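Papain-like protease (Human betacoronavirus 2c EMC/2012, PDB 4RNA) probably cleaves the viral replicase polyprotein as a cysteine protease and, like related coronavirus enzymes, is thought to remove ubiquitin and ubiquitin-like modifiers from host proteins. Local coordinates at residues 194-199 with 227-232; 213-218 with 253-258. One frame throughout, in Å; residues are numbered along the deposited sequence.

In the fold
The two contacts interlock along the chain, their segments coming in the order 194-199, 213-218, 227-232, 253-258. Helix 217-221, which begins in contact 2, is followed by strand 224-227, which runs out to contact 1. Contact 1 closes a zinc site at the far end of an antiparallel sheet, its centre about 39 Å from the centre of the chain, consistent with the tip of the fingers of this protease family. The centre of contact 2 lies about 22 Å from the chain centre, where the loop before helix 217-221 meets strand 252-258 of the mixed sheet that also holds strand 304-315. The centres of the two contacts are 31 Å apart and their nearest atoms about 18 Å apart, so they do not touch.

Contact 1 of 2, residues 194-199 with 227-232; sequences NVCGIK and VCQCGG. With ZN (zinc ion), chain B.
Cys228 and Cys196 point their sulfurs at one zinc ion and so draw together two turns far apart in sequence. Cys228 SG binds the zinc at 2.4 Å. Cys228 SG and Cys196 SG stay 3.8 Å apart, with the metal and not a disulfide joining them. Cys228 N also donates to Gly232 O, which closes the base of the loop.

Gln229 lays its chain beside this site and brings NE2 to 4.3 Å from Cys196 CB, a loose contact alongside the Cys196 methylene. Glutamine suits this exposed turn position because its length lets OE1 accept a hydrogen bond from Arg234 of the following strand while the amide lies beside Cys196.

Cys230 comes next, in the type I turn that runs from Cys228 to Gly231. Its SG reaches the zinc at 2.3 Å, while its CB lies 3.5 Å from Cys196 SG. Two different rotations let cysteines two residues apart converge on the same metal: Cys228 SG is anti to its backbone N (chi1 -171°), whereas Cys230 SG stands between backbone N and carbonyl carbon (chi1 64°). Cys230 N also makes a weak hydrogen bond, 3.7 Å, to Cys228 SG. With Cys193, the fourth ligand, these residues make a Cys4 zinc finger built from two turns, a hallmark of the fingers in coronavirus papain-like proteases. Cys196 and Gly197 form a classic beta bulge facing Cys193. Cysteine suits all four places because thiolate sulfurs bind zinc tightly, and the metal probably withdraws some of their negative charge.

Gly231 closes the turn, its N donating to Cys228 O at 3.0 Å, with a positive phi that glycine adopts readily. Gly232 then gives its N-H to Cys230 SG at 3.3 Å, which probably helps to stabilise negative charge on that sulfur.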
loop_
_atom_site.group_PDB
_atom_site.type_symbol
_atom_site.label_atom_id
_atom_site.label_comp_id
_atom_site.label_asym_id
_atom_site.label_seq_id
_atom_site.Cartn_x
_atom_site.Cartn_y
_atom_site.Cartn_z
ATOM N N ASN A 194 26.224 -22.015 23.426
ATOM C CA ASN A 194 27.568 -22.374 23.885
ATOM C C ASN A 194 27.857 -23.816 23.526
ATOM O O ASN A 194 29.029 -24.206 23.428
ATOM C CB ASN A 194 27.718 -22.015 25.375
ATOM C CG ASN A 194 27.600 -20.503 25.590
ATOM O OD1 ASN A 194 28.124 -19.770 24.781
ATOM N ND2 ASN A 194 26.847 -20.036 26.624
ATOM N N VAL A 195 26.790 -24.560 23.203
ATOM C CA VAL A 195 26.917 -25.917 22.590
ATOM C C VAL A 195 26.798 -25.926 21.043
ATOM O O VAL A 195 27.663 -26.440 20.343
ATOM C CB VAL A 195 25.914 -26.923 23.258
ATOM C CG1 VAL A 195 25.875 -28.250 22.523
ATOM C CG2 VAL A 195 26.248 -27.131 24.739
ATOM N N CYS A 196 25.747 -25.306 20.510
ATOM C CA CYS A 196 25.412 -25.410 19.077
ATOM C C CYS A 196 26.235 -24.543 18.145
ATOM O O CYS A 196 26.359 -24.880 16.974
ATOM C CB CYS A 196 23.894 -25.166 18.851
ATOM S SG CYS A 196 22.981 -26.390 19.837
ATOM N N GLY A 197 26.787 -23.434 18.633
ATOM C CA GLY A 197 27.538 -22.547 17.759
ATOM C C GLY A 197 26.926 -21.150 17.591
ATOM O O GLY A 197 25.972 -20.746 18.305
ATOM N N ILE A 198 27.477 -20.409 16.638
ATOM C CA ILE A 198 27.232 -18.958 16.506
ATOM C C ILE A 198 26.785 -18.709 15.073
ATOM O O ILE A 198 27.389 -19.249 14.166
ATOM C CB ILE A 198 28.528 -18.120 16.720
ATOM C CG1 ILE A 198 29.078 -18.275 18.128
ATOM C CG2 ILE A 198 28.308 -16.655 16.349
ATOM C CD1 ILE A 198 30.534 -17.868 18.298
ATOM N N LYS A 199 25.703 -17.936 14.888
ATOM C CA LYS A 199 25.303 -17.381 13.588
ATOM C C LYS A 199 25.262 -15.856 13.666
ATOM O O LYS A 199 24.566 -15.314 14.550
ATOM C CB LYS A 199 23.904 -17.858 13.179
ATOM C CG LYS A 199 23.548 -17.553 11.722
ATOM C CD LYS A 199 24.693 -18.057 10.826
ATOM C CE LYS A 199 24.423 -17.934 9.325
ATOM N NZ LYS A 199 24.522 -16.523 8.863
ATOM N N VAL A 227 14.853 -20.934 24.671
ATOM C CA VAL A 227 15.238 -22.352 24.694
ATOM C C VAL A 227 15.950 -22.616 23.397
ATOM O O VAL A 227 15.516 -22.123 22.326
ATOM C CB VAL A 227 14.014 -23.312 24.907
ATOM C CG1 VAL A 227 14.420 -24.764 24.679
ATOM C CG2 VAL A 227 13.427 -23.105 26.307
ATOM N N CYS A 228 17.084 -23.297 23.510
ATOM C CA CYS A 228 17.807 -23.771 22.325
ATOM C C CYS A 228 17.251 -25.140 21.909
ATOM O O CYS A 228 16.733 -25.874 22.759
ATOM C CB CYS A 228 19.308 -23.835 22.528
ATOM S SG CYS A 228 20.028 -24.175 20.901
ATOM N N GLN A 229 17.333 -25.441 20.610
ATOM C CA GLN A 229 16.974 -26.767 20.096
ATOM C C GLN A 229 17.806 -27.936 20.696
ATOM O O GLN A 229 17.383 -29.079 20.638
ATOM C CB GLN A 229 17.087 -26.802 18.571
ATOM C CG GLN A 229 18.461 -26.488 18.011
ATOM C CD GLN A 229 18.756 -24.979 17.801
ATOM O OE1 GLN A 229 17.932 -24.028 18.129
ATOM N NE2 GLN A 229 19.966 -24.735 17.264
ATOM N N CYS A 230 18.974 -27.674 21.272
ATOM C CA CYS A 230 19.714 -28.767 21.935
ATOM C C CYS A 230 19.133 -29.110 23.313
ATOM O O CYS A 230 19.602 -30.057 24.001
ATOM C CB CYS A 230 21.192 -28.374 22.085
ATOM S SG CYS A 230 21.384 -26.916 23.188
ATOM N N GLY A 231 18.131 -28.352 23.772
ATOM C CA GLY A 231 17.663 -28.499 25.145
ATOM C C GLY A 231 18.241 -27.448 26.102
ATOM O O GLY A 231 17.764 -27.307 27.232
ATOM N N GLY A 232 19.264 -26.707 25.652
ATOM C CA GLY A 232 19.872 -25.659 26.479
ATOM C C GLY A 232 19.251 -24.281 26.231
ATOM O O GLY A 232 18.012 -24.153 26.095
HETATM ZN ZN ZN B . 22.042 -25.358 21.606
#

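Contact 2 of 2, residues 213-218 with 253-258; sequences GVQTVE and NEKLVT
Gln215 lays its terminal amide against the side chain of Asn253, with OE1 3.3 Å from Asn253 CB and its CD 4.0 Å from that same CB. The two amides are nearly coplanar, 11° apart, and are joined by a hydrogen bond of 2.9 Å from Asn253 ND2 to Gln215 OE1. The donor approaches almost head-on to the carbonyl, at a C=O...N angle of 164°, and the oxygen lies in the plane of the asparagine amide. Asn253 can reach it because its CG stands anti to the backbone N (chi1 -180°), while the glutamine extends beyond CG to bridge the gap between loop and strand.

Two positions after Asn253 on the strand, Lys255 bends at its last torsion and brings NZ to 3.6 Å from the methyl CG2 of Thr216. This is a van der Waals contact, and no salt bridge joins the two segments. Thr216 divides its work between branches: the methyl meets the lysine, and OG1 accepts from Asp219 N as the N-cap of helix 217-221, a role for which a short hydroxyl side chain is well suited.

The contact thus joins the start of that helix to strand 252-258, which pairs with strand 304-315 in a mixed sheet. Arg29 of the second subunit packs on both Gln215 and Asn253.

Gln215 NE2 donates to Thr310 O, so both ends of the buried amide are used in the sense its oxygen and nitrogen require; this fixes its flip, and one neutral bond ties the loop to strand 252-258 and the other to strand 304-315, with no pairing of opposite charges.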
loop_
_atom_site.group_PDB
_atom_site.type_symbol
_atom_site.label_atom_id
_atom_site.label_comp_id
_atom_site.label_asym_id
_atom_site.label_seq_id
_atom_site.Cartn_x
_atom_site.Cartn_y
_atom_site.Cartn_z
ATOM N N GLY A 213 10.294 -2.737 17.131
ATOM C CA GLY A 213 10.130 -3.611 18.269
ATOM C C GLY A 213 10.817 -3.144 19.540
ATOM O O GLY A 213 10.538 -3.724 20.604
ATOM N N VAL A 214 11.723 -2.141 19.459
ATOM C CA VAL A 214 12.256 -1.473 20.697
ATOM C C VAL A 214 12.221 0.008 20.390
ATOM O O VAL A 214 12.135 0.427 19.198
ATOM C CB VAL A 214 13.688 -1.908 21.212
ATOM C CG1 VAL A 214 13.752 -3.383 21.701
ATOM C CG2 VAL A 214 14.765 -1.604 20.176
ATOM N N GLN A 215 12.249 0.811 21.462
ATOM C CA GLN A 215 12.226 2.267 21.332
ATOM C C GLN A 215 13.427 2.944 22.035
ATOM O O GLN A 215 13.485 4.206 22.059
ATOM C CB GLN A 215 10.857 2.754 21.877
ATOM C CG GLN A 215 9.687 2.388 20.921
ATOM C CD GLN A 215 8.351 2.375 21.601
ATOM O OE1 GLN A 215 8.231 1.885 22.722
ATOM N NE2 GLN A 215 7.327 2.915 20.944
ATOM N N THR A 216 14.407 2.145 22.542
ATOM C CA THR A 216 15.631 2.736 23.178
ATOM C C THR A 216 16.796 1.955 22.687
ATOM O O THR A 216 16.605 0.783 22.394
ATOM C CB THR A 216 15.669 2.739 24.768
ATOM O OG1 THR A 216 15.804 1.439 25.329
ATOM C CG2 THR A 216 14.350 3.280 25.396
ATOM N N VAL A 217 17.951 2.598 22.655
ATOM C CA VAL A 217 19.240 1.941 22.337
ATOM C C VAL A 217 19.668 0.898 23.404
ATOM O O VAL A 217 20.273 -0.130 23.042
ATOM C CB VAL A 217 20.352 2.961 22.142
ATOM C CG1 VAL A 217 21.619 2.202 21.708
ATOM C CG2 VAL A 217 19.978 3.975 21.014
ATOM N N GLU A 218 19.443 1.205 24.689
ATOM C CA GLU A 218 19.596 0.193 25.789
ATOM C C GLU A 218 18.820 -1.064 25.491
ATOM O O GLU A 218 19.397 -2.135 25.582
ATOM C CB GLU A 218 19.109 0.707 27.141
ATOM C CG GLU A 218 19.978 1.791 27.703
ATOM C CD GLU A 218 19.321 3.151 27.568
ATOM O OE1 GLU A 218 19.502 3.992 28.492
ATOM O OE2 GLU A 218 18.611 3.367 26.549
ATOM N N ASN A 253 3.426 3.433 23.411
ATOM C CA ASN A 253 3.995 2.889 24.668
ATOM C C ASN A 253 4.093 4.040 25.681
ATOM O O ASN A 253 4.856 4.984 25.468
ATOM C CB ASN A 253 5.374 2.265 24.340
ATOM C CG ASN A 253 6.058 1.660 25.555
ATOM O OD1 ASN A 253 5.473 1.579 26.595
ATOM N ND2 ASN A 253 7.323 1.249 25.417
ATOM N N GLU A 254 3.294 4.008 26.750
ATOM C CA GLU A 254 3.287 5.131 27.694
ATOM C C GLU A 254 4.662 5.223 28.402
ATOM O O GLU A 254 5.177 4.225 28.876
ATOM C CB GLU A 254 2.145 4.969 28.674
ATOM C CG GLU A 254 1.920 6.212 29.491
ATOM C CD GLU A 254 1.252 5.860 30.791
ATOM O OE1 GLU A 254 0.044 6.128 30.900
ATOM O OE2 GLU A 254 1.929 5.272 31.676
ATOM N N LYS A 255 5.287 6.395 28.391
ATOM C CA LYS A 255 6.612 6.545 28.939
ATOM C C LYS A 255 6.664 7.912 29.594
ATOM O O LYS A 255 5.889 8.793 29.219
ATOM C CB LYS A 255 7.656 6.471 27.829
ATOM C CG LYS A 255 8.252 5.091 27.685
ATOM C CD LYS A 255 8.917 4.950 26.333
ATOM C CE LYS A 255 9.776 3.710 26.248
ATOM N NZ LYS A 255 11.129 3.871 26.847
ATOM N N LEU A 256 7.578 8.087 30.548
ATOM C CA LEU A 256 7.889 9.417 31.061
ATOM C C LEU A 256 9.117 9.917 30.307
ATOM O O LEU A 256 10.259 9.388 30.465
ATOM C CB LEU A 256 8.103 9.460 32.607
ATOM C CG LEU A 256 8.024 10.833 33.338
ATOM C CD1 LEU A 256 9.319 11.652 33.299
ATOM C CD2 LEU A 256 6.825 11.688 32.884
ATOM N N VAL A 257 8.889 10.900 29.448
ATOM C CA VAL A 257 10.011 11.433 28.677
ATOM C C VAL A 257 10.485 12.672 29.396
ATOM O O VAL A 257 9.648 13.497 29.799
ATOM C CB VAL A 257 9.622 11.743 27.203
ATOM C CG1 VAL A 257 10.831 12.346 26.487
ATOM C CG2 VAL A 257 9.093 10.483 26.476
ATOM N N THR A 258 11.786 12.756 29.650
ATOM C CA THR A 258 12.399 13.974 30.310
ATOM C C THR A 258 13.685 14.431 29.628
ATOM O O THR A 258 14.564 13.613 29.223
ATOM C CB THR A 258 12.741 13.734 31.866
ATOM O OG1 THR A 258 13.339 14.903 32.466
ATOM C CG2 THR A 258 13.737 12.614 32.055
#